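Scabin (Streptomyces scabiei 87.22, PDB 5TLB) is a putative ADP-ribosyltransferase that probably cleaves NAD+ and passes its ADP-ribose to an acceptor, captured here with the reduced dinucleotide bound. Local coordinates at residues E60-D65 and Y101-Y106; V143-T148 and Q158-F163. All blocks are in the same frame, centred on the assembly; numbering follows the deposited sequence.

Contacts 1 and 2 follow one another along the chain, their centres lie about 11 Å apart, and both touch the bound dinucleotide. Helix 103-108, whose first turn belongs to contact 1, packs against contact 2: Ile103 CG2 is 4.2 Å from Val145 CG1, and Tyr106 CE2 is 3.7 Å from Glu160 OE2. A second junction joins Pro64 CG to Thr148 CG2 at 3.8 Å. From this helix the Tyr106 ring lays one face over the nicotinamide ribose, Tyr106 CZ lying 4.0 Å from its C3D, while Glu160 of contact 2 reaches the same ribose. Contact 1 thus ties a preceding loop to the helix, and contact 2 carries Glu160 to the ribose.

Contact 1 (E60-D65 and Y101-Y106). With NAI (1,4-dihydronicotinamide adenine dinucleotide), chain B.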
loop_
_atom_site.group_PDB
_atom_site.type_symbol
_atom_site.label_atom_id
_atom_site.label_comp_id
_atom_site.label_asym_id
_atom_site.label_seq_id
_atom_site.Cartn_x
_atom_site.Cartn_y
_atom_site.Cartn_z
ATOM N N GLU A 60 -6.506 5.841 -16.782
ATOM C CA GLU A 60 -7.068 7.076 -17.323
ATOM C C GLU A 60 -8.186 7.643 -16.454
ATOM O O GLU A 60 -8.478 8.840 -16.548
ATOM C CB GLU A 60 -7.602 6.840 -18.734
ATOM N N ARG A 61 -8.823 6.816 -15.620
ATOM C CA ARG A 61 -9.960 7.256 -14.820
ATOM C C ARG A 61 -9.564 7.744 -13.436
ATOM O O ARG A 61 -10.424 8.255 -12.703
ATOM C CB ARG A 61 -10.979 6.121 -14.683
ATOM C CG ARG A 61 -11.630 5.743 -16.009
ATOM C CD ARG A 61 -13.055 5.218 -15.838
ATOM N NE ARG A 61 -13.090 3.802 -15.471
ATOM C CZ ARG A 61 -13.758 3.289 -14.439
ATOM N NH1 ARG A 61 -13.711 1.981 -14.219
ATOM N NH2 ARG A 61 -14.479 4.058 -13.634
ATOM N N ILE A 62 -8.294 7.600 -13.062
ATOM C CA ILE A 62 -7.817 8.168 -11.811
ATOM C C ILE A 62 -8.015 9.672 -11.854
ATOM O O ILE A 62 -7.651 10.335 -12.834
ATOM C CB ILE A 62 -6.343 7.794 -11.577
ATOM C CG1 ILE A 62 -6.193 6.278 -11.427
ATOM C CG2 ILE A 62 -5.802 8.474 -10.330
ATOM C CD1 ILE A 62 -4.727 5.788 -11.405
ATOM N N THR A 63 -8.622 10.217 -10.801
ATOM C CA THR A 63 -8.734 11.654 -10.626
ATOM C C THR A 63 -8.328 12.016 -9.204
ATOM O O THR A 63 -8.600 11.252 -8.269
ATOM C CB THR A 63 -10.165 12.154 -10.893
ATOM O OG1 THR A 63 -11.078 11.548 -9.968
ATOM C CG2 THR A 63 -10.594 11.828 -12.318
ATOM N N PRO A 64 -7.664 13.168 -9.003
ATOM C CA PRO A 64 -7.148 14.030 -10.063
ATOM C C PRO A 64 -5.944 13.378 -10.736
ATOM O O PRO A 64 -5.593 12.254 -10.363
ATOM C CB PRO A 64 -6.756 15.313 -9.320
ATOM C CG PRO A 64 -6.503 14.896 -7.942
ATOM C CD PRO A 64 -7.445 13.761 -7.671
ATOM N N ASP A 65 -5.331 14.050 -11.703
ATOM C CA ASP A 65 -4.171 13.473 -12.364
ATOM C C ASP A 65 -3.164 13.017 -11.309
ATOM O O ASP A 65 -2.770 13.819 -10.451
ATOM C CB ASP A 65 -3.529 14.469 -13.322
ATOM C CG ASP A 65 -4.385 14.727 -14.549
ATOM O OD1 ASP A 65 -5.289 13.906 -14.831
ATOM O OD2 ASP A 65 -4.154 15.745 -15.236
ATOM N N TYR A 101 -12.917 5.961 -8.257
ATOM C CA TYR A 101 -11.615 6.306 -8.818
ATOM C C TYR A 101 -11.103 7.660 -8.353
ATOM O O TYR A 101 -9.926 7.970 -8.584
ATOM C CB TYR A 101 -11.672 6.284 -10.348
ATOM C CG TYR A 101 -11.284 4.954 -10.947
ATOM C CD1 TYR A 101 -12.189 3.900 -10.987
ATOM C CD2 TYR A 101 -10.015 4.753 -11.480
ATOM C CE1 TYR A 101 -11.840 2.676 -11.537
ATOM C CE2 TYR A 101 -9.656 3.535 -12.035
ATOM C CZ TYR A 101 -10.572 2.502 -12.061
ATOM O OH TYR A 101 -10.225 1.285 -12.600
ATOM N N ASP A 102 -11.935 8.460 -7.691
ATOM C CA ASP A 102 -11.500 9.768 -7.219
ATOM C C ASP A 102 -10.776 9.617 -5.886
ATOM O O ASP A 102 -11.361 9.158 -4.896
ATOM C CB ASP A 102 -12.679 10.724 -7.091
ATOM C CG ASP A 102 -12.244 12.108 -6.660
ATOM O OD1 ASP A 102 -12.522 12.487 -5.501
ATOM O OD2 ASP A 102 -11.575 12.791 -7.468
ATOM N N ILE A 103 -9.506 10.028 -5.870
ATOM C CA ILE A 103 -8.634 9.795 -4.719
ATOM C C ILE A 103 -9.221 10.419 -3.460
ATOM O O ILE A 103 -9.412 9.747 -2.444
ATOM C CB ILE A 103 -7.224 10.346 -4.999
ATOM C CG1 ILE A 103 -6.576 9.632 -6.199
ATOM C CG2 ILE A 103 -6.357 10.264 -3.750
ATOM C CD1 ILE A 103 -6.260 8.192 -5.973
ATOM N N GLU A 104 -9.492 11.724 -3.495
ATOM C CA GLU A 104 -9.937 12.396 -2.280
ATOM C C GLU A 104 -11.267 11.839 -1.783
ATOM O O GLU A 104 -11.479 11.715 -0.571
ATOM C CB GLU A 104 -10.048 13.903 -2.506
ATOM C CG GLU A 104 -10.298 14.640 -1.203
ATOM C CD GLU A 104 -10.035 16.124 -1.286
ATOM O OE1 GLU A 104 -9.829 16.645 -2.405
ATOM O OE2 GLU A 104 -10.039 16.767 -0.211
ATOM N N SER A 105 -12.191 11.521 -2.697
ATOM C CA SER A 105 -13.430 10.877 -2.269
ATOM C C SER A 105 -13.135 9.574 -1.546
ATOM O O SER A 105 -13.730 9.281 -0.505
ATOM C CB SER A 105 -14.343 10.616 -3.463
ATOM O OG SER A 105 -14.838 11.824 -4.000
ATOM N N TYR A 106 -12.198 8.788 -2.080
ATOM C CA TYR A 106 -11.813 7.530 -1.449
ATOM C C TYR A 106 -11.119 7.763 -0.111
ATOM O O TYR A 106 -11.371 7.039 0.859
ATOM C CB TYR A 106 -10.913 6.739 -2.405
ATOM C CG TYR A 106 -10.213 5.577 -1.752
ATOM C CD1 TYR A 106 -10.920 4.464 -1.328
ATOM C CD2 TYR A 106 -8.842 5.592 -1.556
ATOM C CE1 TYR A 106 -10.286 3.408 -0.725
ATOM C CE2 TYR A 106 -8.204 4.538 -0.953
ATOM C CZ TYR A 106 -8.930 3.446 -0.544
ATOM O OH TYR A 106 -8.295 2.387 0.063
HETATM P PA NAI B . -9.725 -1.494 2.857
HETATM O O1A NAI B . -11.185 -1.616 2.519
HETATM O O2A NAI B . -8.587 -1.631 1.893
HETATM O O5B NAI B . -9.472 -2.861 3.904
HETATM C C5B NAI B . -10.440 -2.883 4.896
HETATM C C4B NAI B . -10.577 -4.335 5.322
HETATM O O4B NAI B . -11.302 -4.991 4.298
HETATM C C3B NAI B . -9.162 -5.032 5.365
HETATM O O3B NAI B . -8.633 -4.887 6.659
HETATM C C2B NAI B . -9.549 -6.469 5.063
HETATM O O2B NAI B . -10.112 -7.127 6.178
HETATM C C1B NAI B . -10.724 -6.267 4.029
HETATM N N9A NAI B . -10.286 -6.250 2.614
HETATM C C8A NAI B . -9.497 -5.309 1.915
HETATM N N7A NAI B . -9.349 -5.639 0.607
HETATM C C5A NAI B . -10.094 -6.828 0.455
HETATM C C6A NAI B . -10.338 -7.668 -0.668
HETATM N N6A NAI B . -9.822 -7.387 -1.893
HETATM N N1A NAI B . -11.108 -8.789 -0.535
HETATM C C2A NAI B . -11.608 -9.024 0.716
HETATM N N3A NAI B . -11.467 -8.328 1.862
HETATM C C4A NAI B . -10.683 -7.213 1.686
HETATM O O3 NAI B . -9.758 -0.160 3.756
HETATM P PN NAI B . -8.385 0.116 4.577
HETATM O O1N NAI B . -7.092 -0.053 3.851
HETATM O O2N NAI B . -8.786 -0.463 5.914
HETATM O O5D NAI B . -8.410 1.767 5.022
HETATM C C5D NAI B . -8.670 2.520 3.902
HETATM C C4D NAI B . -8.843 3.936 4.383
HETATM O O4D NAI B . -7.701 4.225 5.215
HETATM C C3D NAI B . -8.824 4.874 3.162
HETATM O O3D NAI B . -9.621 5.986 3.459
HETATM C C2D NAI B . -7.339 5.230 3.039
HETATM O O2D NAI B . -7.154 6.563 2.698
HETATM C C1D NAI B . -6.791 5.042 4.522
HETATM N N1N NAI B . -5.431 4.403 4.540
HETATM C C2N NAI B . -5.244 3.054 4.900
HETATM C C3N NAI B . -3.957 2.576 5.101
HETATM C C7N NAI B . -3.738 1.268 5.732
HETATM O O7N NAI B . -2.651 0.959 6.291
HETATM N N7N NAI B . -4.766 0.326 5.681
HETATM C C4N NAI B . -2.750 3.360 4.720
HETATM C C5N NAI B . -3.066 4.790 4.512
HETATM C C6N NAI B . -4.313 5.195 4.223
#
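Arg61 folds over one face of the Tyr101 ring and touches it twice. Its CB sits over that face, 4.0 Å from the centroid, a CH-pi contact on the CG/CD2 side. A bend at chi3 (-82°) then returns the guanidinium over the same face, nearer CD1 and CE1, with Arg61 CZ 4.1 Å from the Tyr101 centroid. Displacement of CZ from the ring normal makes this cation-pi contact off-centre; the planes are inclined by 42°. Outside the pair, Arg61 NH1 bonds to Ile97 O and Tyr101 OH to Val96 O, anchoring each polar end.

Beyond the ring the backbones pair as a single bridge, Thr63 with Asp102. Ile103 N donates to Thr63 O at 2.8 Å; the return bond, Thr63 N to Tyr101 O, is weak at 3.4 Å. Thr63 OG1 gives its proton to the anti lone pair of Asp102 OD2 at 2.8 Å, the two side chains crossing at about a right angle. With CG anti to the backbone N (chi1 -177°), Asp102 also N-caps helix 103-108: Ser105 N and OG reach OD1 from opposite faces of the carboxylate plane. Three donors beside a helix N-terminus would probably stabilise the ionised aspartate.

Contact 2 (V143-T148 and Q158-F163); sequences VDVNKT and QVEVAF. With NAI (1,4-dihydronicotinamide adenine dinucleotide), chain B.
Glu160 O is gripped by two donors: Val145 N at 3.0 Å and a bound water at 2.7 Å. The same water donates to Asp144 OD1 and accepts from Asn146 N, bridging the start of helix 145-149 to strand 160-164. Asp144 OD1 is also the N-cap acceptor for Lys147 N, which meets it from above the carboxylate plane at 3.0 Å; Asp144 OD2 goes to Tyr120 OH. A second water runs from Asn146 OD1 to Glu160 N, while His153 NE2 bonds to that same Asn146 oxygen.

Further along, Val143 and Ala162 form an antiparallel hydrogen-bonded pair, Val143 N to Ala162 O and Ala162 N to Val143 O, each 2.8 Å, and Asp144 faces Val161 as the non-hydrogen-bonded pair, making 143-144 an edge strand of a sheet in which 160-164 is central. Gln158-Val159-Glu160 is consistent with the (Q/E)-x-E motif of the R-S-E class of ADP-ribosyltransferases, whose final glutamate is catalytic in relatives.

With chi1 at -174° the Glu160 side chain leaves the strand opposite its own N and runs on extended, carrying the carboxylate to the nicotinamide ribose. OE1 accepts from NAI O2D, although the modelled 2.4 Å is doubtfully short, and OE2 is held by Ser117 OG. At its root, Glu160 CB packs 3.7 Å from Val145 CG2, which also touches Ala162 CB at 4.1 Å.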
loop_
_atom_site.group_PDB
_atom_site.type_symbol
_atom_site.label_atom_id
_atom_site.label_comp_id
_atom_site.label_asym_id
_atom_site.label_seq_id
_atom_site.Cartn_x
_atom_site.Cartn_y
_atom_site.Cartn_z
ATOM N N VAL A 143 0.286 5.754 -6.188
ATOM C CA VAL A 143 -0.064 7.165 -6.252
ATOM C C VAL A 143 0.237 7.775 -4.893
ATOM O O VAL A 143 -0.321 7.344 -3.880
ATOM C CB VAL A 143 -1.543 7.361 -6.624
ATOM C CG1 VAL A 143 -1.877 8.834 -6.682
ATOM C CG2 VAL A 143 -1.868 6.689 -7.961
ATOM N N ASP A 144 1.095 8.791 -4.869
ATOM C CA ASP A 144 1.391 9.512 -3.633
ATOM C C ASP A 144 0.222 10.437 -3.339
ATOM O O ASP A 144 0.023 11.428 -4.049
ATOM C CB ASP A 144 2.692 10.302 -3.765
ATOM C CG ASP A 144 3.155 10.898 -2.437
ATOM O OD1 ASP A 144 2.351 11.601 -1.782
ATOM O OD2 ASP A 144 4.322 10.653 -2.039
ATOM N N VAL A 145 -0.560 10.117 -2.301
ATOM C CA VAL A 145 -1.824 10.813 -2.081
ATOM C C VAL A 145 -1.583 12.290 -1.803
ATOM O O VAL A 145 -2.195 13.161 -2.430
ATOM C CB VAL A 145 -2.617 10.142 -0.943
ATOM C CG1 VAL A 145 -3.829 11.003 -0.527
ATOM C CG2 VAL A 145 -3.082 8.764 -1.380
ATOM N N ASN A 146 -0.714 12.601 -0.840
ATOM C CA ASN A 146 -0.538 14.001 -0.462
ATOM C C ASN A 146 0.097 14.826 -1.578
ATOM O O ASN A 146 -0.177 16.027 -1.684
ATOM C CB ASN A 146 0.301 14.112 0.805
ATOM C CG ASN A 146 -0.440 13.648 2.033
ATOM O OD1 ASN A 146 -1.626 13.301 1.969
ATOM N ND2 ASN A 146 0.255 13.627 3.165
ATOM N N LYS A 147 0.953 14.228 -2.407
ATOM C CA LYS A 147 1.459 14.967 -3.563
ATOM C C LYS A 147 0.367 15.192 -4.599
ATOM O O LYS A 147 0.425 16.165 -5.362
ATOM C CB LYS A 147 2.631 14.223 -4.211
ATOM C CG LYS A 147 3.905 14.174 -3.375
ATOM C CD LYS A 147 5.000 13.428 -4.156
ATOM C CE LYS A 147 6.271 13.257 -3.306
ATOM N NZ LYS A 147 6.816 14.574 -2.885
ATOM N N THR A 148 -0.630 14.305 -4.639
ATOM C CA THR A 148 -1.691 14.388 -5.636
ATOM C C THR A 148 -2.812 15.336 -5.207
ATOM O O THR A 148 -3.294 16.125 -6.029
ATOM C CB THR A 148 -2.248 12.985 -5.914
ATOM O OG1 THR A 148 -1.202 12.136 -6.408
ATOM C CG2 THR A 148 -3.388 13.029 -6.947
ATOM N N GLN A 158 -1.891 10.411 7.354
ATOM C CA GLN A 158 -1.709 9.005 7.029
ATOM C C GLN A 158 -0.606 8.774 6.012
ATOM O O GLN A 158 -0.245 7.614 5.772
ATOM C CB GLN A 158 -3.001 8.415 6.468
ATOM C CG GLN A 158 -4.164 8.381 7.440
ATOM C CD GLN A 158 -5.391 7.741 6.825
ATOM O OE1 GLN A 158 -5.780 8.068 5.702
ATOM N NE2 GLN A 158 -5.997 6.810 7.548
ATOM N N VAL A 159 -0.078 9.847 5.411
ATOM C CA VAL A 159 0.987 9.798 4.410
ATOM C C VAL A 159 0.823 8.568 3.526
ATOM O O VAL A 159 1.687 7.679 3.472
ATOM C CB VAL A 159 2.371 9.880 5.080
ATOM C CG1 VAL A 159 2.551 11.280 5.665
ATOM C CG2 VAL A 159 2.548 8.832 6.168
ATOM N N GLU A 160 -0.284 8.551 2.790
ATOM C CA GLU A 160 -0.748 7.384 2.064
ATOM C C GLU A 160 -0.140 7.291 0.669
ATOM O O GLU A 160 0.154 8.300 0.021
ATOM C CB GLU A 160 -2.270 7.427 1.950
ATOM C CG GLU A 160 -2.861 6.200 1.331
ATOM C CD GLU A 160 -4.358 6.289 1.189
ATOM O OE1 GLU A 160 -4.970 7.162 1.842
ATOM O OE2 GLU A 160 -4.922 5.480 0.421
ATOM N N VAL A 161 0.052 6.051 0.226
ATOM C CA VAL A 161 0.352 5.717 -1.158
ATOM C C VAL A 161 -0.714 4.729 -1.595
ATOM O O VAL A 161 -0.846 3.652 -0.999
ATOM C CB VAL A 161 1.758 5.110 -1.322
ATOM C CG1 VAL A 161 2.022 4.758 -2.777
ATOM C CG2 VAL A 161 2.837 6.079 -0.806
ATOM N N ALA A 162 -1.494 5.111 -2.601
ATOM C CA ALA A 162 -2.620 4.321 -3.091
ATOM C C ALA A 162 -2.203 3.555 -4.340
ATOM O O ALA A 162 -1.822 4.165 -5.341
ATOM C CB ALA A 162 -3.815 5.220 -3.409
ATOM N N PHE A 163 -2.295 2.228 -4.294
ATOM C CA PHE A 163 -1.868 1.418 -5.427
ATOM C C PHE A 163 -3.051 1.068 -6.314
ATOM O O PHE A 163 -3.879 0.226 -5.922
ATOM C CB PHE A 163 -1.166 0.152 -4.947
ATOM C CG PHE A 163 0.258 0.401 -4.566
ATOM C CD1 PHE A 163 1.273 0.238 -5.504
ATOM C CD2 PHE A 163 0.582 0.859 -3.310
ATOM C CE1 PHE A 163 2.585 0.504 -5.182
ATOM C CE2 PHE A 163 1.897 1.125 -2.980
ATOM C CZ PHE A 163 2.900 0.945 -3.926
HETATM P PA NAI B . -9.725 -1.494 2.857
HETATM O O1A NAI B . -11.185 -1.616 2.519
HETATM O O2A NAI B . -8.587 -1.631 1.893
HETATM O O5B NAI B . -9.472 -2.861 3.904
HETATM C C5B NAI B . -10.440 -2.883 4.896
HETATM C C4B NAI B . -10.577 -4.335 5.322
HETATM O O4B NAI B . -11.302 -4.991 4.298
HETATM C C3B NAI B . -9.162 -5.032 5.365
HETATM O O3B NAI B . -8.633 -4.887 6.659
HETATM C C2B NAI B . -9.549 -6.469 5.063
HETATM O O2B NAI B . -10.112 -7.127 6.178
HETATM C C1B NAI B . -10.724 -6.267 4.029
HETATM N N9A NAI B . -10.286 -6.250 2.614
HETATM C C8A NAI B . -9.497 -5.309 1.915
HETATM N N7A NAI B . -9.349 -5.639 0.607
HETATM C C5A NAI B . -10.094 -6.828 0.455
HETATM C C6A NAI B . -10.338 -7.668 -0.668
HETATM N N6A NAI B . -9.822 -7.387 -1.893
HETATM N N1A NAI B . -11.108 -8.789 -0.535
HETATM C C2A NAI B . -11.608 -9.024 0.716
HETATM N N3A NAI B . -11.467 -8.328 1.862
HETATM C C4A NAI B . -10.683 -7.213 1.686
HETATM O O3 NAI B . -9.758 -0.160 3.756
HETATM P PN NAI B . -8.385 0.116 4.577
HETATM O O1N NAI B . -7.092 -0.053 3.851
HETATM O O2N NAI B . -8.786 -0.463 5.914
HETATM O O5D NAI B . -8.410 1.767 5.022
HETATM C C5D NAI B . -8.670 2.520 3.902
HETATM C C4D NAI B . -8.843 3.936 4.383
HETATM O O4D NAI B . -7.701 4.225 5.215
HETATM C C3D NAI B . -8.824 4.874 3.162
HETATM O O3D NAI B . -9.621 5.986 3.459
HETATM C C2D NAI B . -7.339 5.230 3.039
HETATM O O2D NAI B . -7.154 6.563 2.698
HETATM C C1D NAI B . -6.791 5.042 4.522
HETATM N N1N NAI B . -5.431 4.403 4.540
HETATM C C2N NAI B . -5.244 3.054 4.900
HETATM C C3N NAI B . -3.957 2.576 5.101
HETATM C C7N NAI B . -3.738 1.268 5.732
HETATM O O7N NAI B . -2.651 0.959 6.291
HETATM N N7N NAI B . -4.766 0.326 5.681
HETATM C C4N NAI B . -2.750 3.360 4.720
HETATM C C5N NAI B . -3.066 4.790 4.512
HETATM C C6N NAI B . -4.313 5.195 4.223
HETATM O O HOH W 1 1.088 10.770 0.662
HETATM O O HOH W 2 -2.183 10.742 2.979
#